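Local coordinates for protein probable transcriptional regulator (Pseudomonas aeruginosa, PDB 2ESN) that probably regulates transcription as a LysR-type factor, pairing a helix-turn-helix DNA-binding domain with an effector-binding domain whose ligand is unknown, at residues L164-Y178 / I275-Q287. Numbering follows the deposited sequence.
Sequences LPEGIQAHDWFADRY and IPPYVLRLYSHVQ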
# COMPACT_ATOMS: atom_id res chain seq x y z
N LEU C 164 9.74 -22.17 -10.97
CA LEU C 164 10.07 -21.27 -9.87
C LEU C 164 10.47 -19.85 -10.33
O LEU C 164 11.31 -19.71 -11.24
CB LEU C 164 11.20 -21.86 -9.02
CG LEU C 164 10.87 -23.06 -8.15
CD1 LEU C 164 12.09 -23.46 -7.33
CD2 LEU C 164 9.65 -22.76 -7.26
N PRO C 165 9.88 -18.80 -9.68
CA PRO C 165 10.27 -17.40 -9.94
C PRO C 165 11.74 -17.18 -9.61
O PRO C 165 12.35 -18.04 -8.94
CB PRO C 165 9.39 -16.59 -8.96
CG PRO C 165 8.28 -17.49 -8.60
CD PRO C 165 8.83 -18.89 -8.66
N GLU C 166 12.28 -16.05 -10.08
CA GLU C 166 13.72 -15.80 -9.97
C GLU C 166 14.08 -15.36 -8.58
O GLU C 166 13.41 -14.51 -7.98
CB GLU C 166 14.21 -14.75 -10.98
CG GLU C 166 15.60 -15.13 -11.54
CD GLU C 166 16.43 -13.92 -12.00
OE1 GLU C 166 17.55 -13.73 -11.44
OE2 GLU C 166 15.96 -13.18 -12.90
N GLY C 167 15.15 -15.95 -8.06
CA GLY C 167 15.48 -15.73 -6.67
C GLY C 167 14.79 -16.67 -5.68
O GLY C 167 15.15 -16.69 -4.50
N ILE C 168 13.80 -17.44 -6.14
CA ILE C 168 13.17 -18.46 -5.29
C ILE C 168 13.79 -19.83 -5.44
O ILE C 168 13.91 -20.36 -6.55
CB ILE C 168 11.65 -18.57 -5.53
CG1 ILE C 168 10.94 -17.24 -5.27
CG2 ILE C 168 11.03 -19.71 -4.70
CD1 ILE C 168 11.60 -16.35 -4.22
N GLN C 169 14.20 -20.41 -4.32
CA GLN C 169 14.55 -21.84 -4.25
C GLN C 169 13.48 -22.61 -3.39
O GLN C 169 12.84 -22.02 -2.51
CB GLN C 169 15.96 -22.02 -3.63
CG GLN C 169 16.07 -21.46 -2.20
CD GLN C 169 17.50 -21.41 -1.64
OE1 GLN C 169 18.46 -21.81 -2.32
NE2 GLN C 169 17.64 -20.89 -0.40
N ALA C 170 13.37 -23.91 -3.63
CA ALA C 170 12.37 -24.78 -3.02
C ALA C 170 13.02 -26.09 -2.55
O ALA C 170 13.98 -26.58 -3.16
CB ALA C 170 11.29 -25.08 -4.02
N HIS C 171 12.52 -26.63 -1.44
CA HIS C 171 12.98 -27.92 -0.96
C HIS C 171 11.79 -28.78 -0.61
O HIS C 171 10.91 -28.35 0.17
CB HIS C 171 13.92 -27.76 0.25
CG HIS C 171 15.27 -27.22 -0.11
ND1 HIS C 171 15.57 -25.87 -0.10
CD2 HIS C 171 16.41 -27.86 -0.50
CE1 HIS C 171 16.84 -25.70 -0.46
NE2 HIS C 171 17.37 -26.89 -0.70
N ASP C 172 11.77 -29.99 -1.15
CA ASP C 172 10.64 -30.90 -0.92
C ASP C 172 10.64 -31.48 0.48
O ASP C 172 11.71 -31.86 1.00
CB ASP C 172 10.66 -31.98 -1.97
CG ASP C 172 10.56 -31.41 -3.36
OD1 ASP C 172 9.99 -30.31 -3.53
OD2 ASP C 172 11.08 -32.06 -4.27
N TRP C 173 9.46 -31.52 1.10
CA TRP C 173 9.37 -32.17 2.44
C TRP C 173 8.31 -33.29 2.68
O TRP C 173 8.37 -33.99 3.71
CB TRP C 173 9.39 -31.13 3.56
CG TRP C 173 8.30 -30.12 3.50
CD1 TRP C 173 8.29 -29.00 2.73
CD2 TRP C 173 7.04 -30.13 4.23
NE1 TRP C 173 7.10 -28.32 2.92
CE2 TRP C 173 6.34 -28.97 3.86
CE3 TRP C 173 6.44 -31.02 5.15
CZ2 TRP C 173 5.04 -28.65 4.39
CZ3 TRP C 173 5.18 -30.71 5.68
CH2 TRP C 173 4.48 -29.53 5.28
N PHE C 174 7.38 -33.45 1.76
CA PHE C 174 6.32 -34.45 1.91
C PHE C 174 5.66 -34.78 0.57
O PHE C 174 5.08 -33.88 -0.07
CB PHE C 174 5.23 -33.92 2.84
CG PHE C 174 4.17 -34.94 3.20
CD1 PHE C 174 4.53 -36.20 3.70
CD2 PHE C 174 2.82 -34.63 3.07
CE1 PHE C 174 3.53 -37.15 4.04
CE2 PHE C 174 1.84 -35.54 3.42
CZ PHE C 174 2.18 -36.82 3.91
N ALA C 175 5.75 -36.03 0.16
CA ALA C 175 4.97 -36.51 -1.02
C ALA C 175 3.66 -37.17 -0.53
O ALA C 175 3.70 -37.95 0.39
CB ALA C 175 5.83 -37.52 -1.89
N ASP C 176 2.53 -36.83 -1.10
CA ASP C 176 1.24 -37.46 -0.75
C ASP C 176 0.34 -37.50 -2.02
O ASP C 176 0.73 -37.03 -3.09
CB ASP C 176 0.55 -36.65 0.38
CG ASP C 176 -0.64 -37.36 1.08
OD1 ASP C 176 -0.68 -38.61 1.30
OD2 ASP C 176 -1.51 -36.60 1.51
N ARG C 177 -0.86 -38.05 -1.88
CA ARG C 177 -1.83 -38.01 -2.97
C ARG C 177 -3.19 -37.47 -2.51
O ARG C 177 -3.46 -37.34 -1.28
CB ARG C 177 -1.96 -39.42 -3.55
CG ARG C 177 -2.30 -40.51 -2.51
CD ARG C 177 -2.30 -41.90 -3.17
NE ARG C 177 -3.19 -42.83 -2.46
CZ ARG C 177 -2.83 -43.62 -1.43
NH1 ARG C 177 -1.58 -43.60 -0.94
NH2 ARG C 177 -3.75 -44.40 -0.87
N TYR C 178 -4.01 -37.10 -3.48
CA TYR C 178 -5.42 -36.74 -3.26
C TYR C 178 -6.33 -37.97 -3.27
O TYR C 178 -6.05 -38.94 -3.98
CB TYR C 178 -5.92 -35.79 -4.33
CG TYR C 178 -5.55 -34.35 -4.07
CD1 TYR C 178 -4.23 -33.93 -4.19
CD2 TYR C 178 -6.53 -33.41 -3.71
CE1 TYR C 178 -3.87 -32.59 -3.90
CE2 TYR C 178 -6.20 -32.07 -3.47
CZ TYR C 178 -4.86 -31.67 -3.56
OH TYR C 178 -4.50 -30.37 -3.30
N ILE C 275 -4.84 -38.17 -10.93
CA ILE C 275 -4.32 -36.94 -10.30
C ILE C 275 -2.88 -37.17 -9.95
O ILE C 275 -2.57 -38.13 -9.27
CB ILE C 275 -5.07 -36.58 -8.97
CG1 ILE C 275 -6.60 -36.63 -9.15
CG2 ILE C 275 -4.65 -35.20 -8.49
CD1 ILE C 275 -7.44 -36.73 -7.76
N PRO C 276 -1.95 -36.33 -10.46
CA PRO C 276 -0.56 -36.43 -9.94
C PRO C 276 -0.45 -36.35 -8.40
O PRO C 276 -1.20 -35.59 -7.77
CB PRO C 276 0.17 -35.23 -10.57
CG PRO C 276 -0.79 -34.58 -11.57
CD PRO C 276 -2.09 -35.35 -11.57
N PRO C 277 0.50 -37.11 -7.81
CA PRO C 277 0.87 -37.01 -6.43
C PRO C 277 1.28 -35.58 -6.28
O PRO C 277 1.66 -34.95 -7.27
CB PRO C 277 2.12 -37.91 -6.31
CG PRO C 277 1.91 -38.96 -7.43
CD PRO C 277 1.32 -38.10 -8.54
N TYR C 278 1.13 -35.03 -5.09
CA TYR C 278 1.66 -33.71 -4.82
C TYR C 278 2.89 -33.85 -3.95
O TYR C 278 3.10 -34.88 -3.24
CB TYR C 278 0.59 -32.80 -4.20
CG TYR C 278 0.16 -33.20 -2.81
CD1 TYR C 278 -0.91 -34.09 -2.61
CD2 TYR C 278 0.82 -32.69 -1.68
CE1 TYR C 278 -1.32 -34.44 -1.29
CE2 TYR C 278 0.43 -33.03 -0.37
CZ TYR C 278 -0.64 -33.93 -0.18
OH TYR C 278 -1.00 -34.27 1.12
N VAL C 279 3.73 -32.84 -4.02
CA VAL C 279 4.91 -32.80 -3.19
C VAL C 279 4.87 -31.44 -2.53
O VAL C 279 4.86 -30.43 -3.26
CB VAL C 279 6.21 -33.00 -4.03
CG1 VAL C 279 7.44 -32.91 -3.14
CG2 VAL C 279 6.18 -34.37 -4.69
N LEU C 280 4.79 -31.42 -1.19
CA LEU C 280 4.73 -30.14 -0.44
C LEU C 280 6.16 -29.61 -0.33
O LEU C 280 7.09 -30.39 -0.21
CB LEU C 280 4.15 -30.31 0.97
CG LEU C 280 2.67 -30.70 1.11
CD1 LEU C 280 2.28 -30.60 2.58
CD2 LEU C 280 1.76 -29.78 0.28
N ARG C 281 6.33 -28.31 -0.40
CA ARG C 281 7.67 -27.78 -0.40
C ARG C 281 7.84 -26.54 0.42
O ARG C 281 6.90 -25.89 0.85
CB ARG C 281 8.25 -27.61 -1.82
CG ARG C 281 7.27 -27.17 -2.83
CD ARG C 281 7.53 -27.86 -4.14
NE ARG C 281 8.87 -27.59 -4.62
CZ ARG C 281 9.42 -28.17 -5.67
NH1 ARG C 281 8.73 -29.08 -6.38
NH2 ARG C 281 10.66 -27.84 -6.03
N LEU C 282 9.11 -26.29 0.69
CA LEU C 282 9.50 -25.18 1.51
C LEU C 282 10.17 -24.24 0.53
O LEU C 282 11.18 -24.58 -0.07
CB LEU C 282 10.46 -25.70 2.58
CG LEU C 282 11.07 -24.63 3.47
CD1 LEU C 282 9.97 -24.07 4.38
CD2 LEU C 282 12.32 -25.17 4.27
N TYR C 283 9.60 -23.06 0.36
CA TYR C 283 10.17 -22.04 -0.49
C TYR C 283 10.89 -20.93 0.29
O TYR C 283 10.42 -20.49 1.35
CB TYR C 283 9.11 -21.38 -1.34
CG TYR C 283 8.23 -22.30 -2.12
CD1 TYR C 283 7.00 -22.73 -1.58
CD2 TYR C 283 8.55 -22.69 -3.43
CE1 TYR C 283 6.15 -23.53 -2.27
CE2 TYR C 283 7.68 -23.52 -4.15
CZ TYR C 283 6.48 -23.93 -3.56
OH TYR C 283 5.59 -24.76 -4.24
N SER C 284 12.03 -20.50 -0.27
CA SER C 284 12.75 -19.35 0.21
C SER C 284 13.45 -18.61 -0.93
O SER C 284 13.67 -19.16 -2.03
CB SER C 284 13.79 -19.73 1.26
OG SER C 284 14.64 -20.69 0.69
N HIS C 285 13.74 -17.35 -0.63
CA HIS C 285 14.60 -16.47 -1.42
C HIS C 285 16.10 -16.78 -1.24
O HIS C 285 16.58 -16.89 -0.11
CB HIS C 285 14.32 -15.04 -1.00
CG HIS C 285 14.71 -14.02 -2.03
ND1 HIS C 285 16.02 -13.68 -2.28
CD2 HIS C 285 13.95 -13.30 -2.89
CE1 HIS C 285 16.05 -12.78 -3.25
NE2 HIS C 285 14.81 -12.53 -3.63
N VAL C 286 16.82 -16.90 -2.36
CA VAL C 286 18.29 -17.05 -2.41
C VAL C 286 19.06 -16.07 -1.49
O VAL C 286 20.07 -16.47 -0.91
CB VAL C 286 18.84 -17.04 -3.89
CG1 VAL C 286 20.32 -17.33 -3.92
CG2 VAL C 286 18.11 -18.07 -4.75
N GLN C 287 18.60 -14.82 -1.36
CA GLN C 287 18.78 -14.07 -0.08
C GLN C 287 17.55 -13.29 0.44
O GLN C 287 17.18 -13.41 1.63
CB GLN C 287 20.02 -13.17 -0.05
CG GLN C 287 20.65 -13.04 1.40
CD GLN C 287 21.63 -11.84 1.60
OE1 GLN C 287 21.76 -10.97 0.72
NE2 GLN C 287 22.32 -11.80 2.76
O HOH W 1 13.96 -23.67 0.88
O HOH W 2 -2.72 -37.28 -5.94
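Asp-172 sets its carboxylate over the flat face of the Arg-281 guanidinium, the two planes 87° apart. OD1 of Asp-172 lies 3.1 Å from NE of Arg-281 but well above the guanidinium plane, so this salt bridge works through charge alone; Arg-281 NH1 also pairs with Asp-158. Ala-170, small enough to sit beside the bent arginine, brings CB against the guanidinium edge and 3.7 Å from CD2 of the Tyr-283 ring.

At the bulge, the indole of Trp-173 turns over the partner strand, its CG lying between the backbone N and the carbonyl carbon (chi1 59°). Leu-280, whose side chain lies on the sheet face opposite Arg-281, packs on one face of the ring: its CB makes a CH-pi contact, 4.1 Å from the centroid of the six-membered ring, and its CD1 touches CH2 of Trp-173. Further along the Leu-280 face, Tyr-278 and Asp-176 form a polar pair; OH of Tyr-278 is modelled 2.4 Å from OD2 of Asp-176, shorter than a normal hydrogen bond, so the distance is doubtful. The same carboxylate oxygen accepts from the backbone N of His-255, and the phenol oxygen also meets Tyr-110. At the far end, the Gln-169 side chain, extended beyond CG, donates from NE2 to OG of Ser-284, 3.2 Å away and close to the amide plane. Water 1 joins that hydroxyl to ND1 of His-171 and to the carbonyl of Leu-282.

The backbones of 168-176 and 278-285 hold these groups in antiparallel register. Between Asp-172 and Phe-174 it slips by one: Trp-173 N and Phe-174 O both bond to Leu-280, the signature of a beta bulge. Glycine suits position 167, where phi is 86° in a type II turn. Strands 168-183 and 278-285 are consistent with the paired crossover strands linking the two alpha/beta subdomains in the periplasmic-binding-protein-like fold of LysR effector domains.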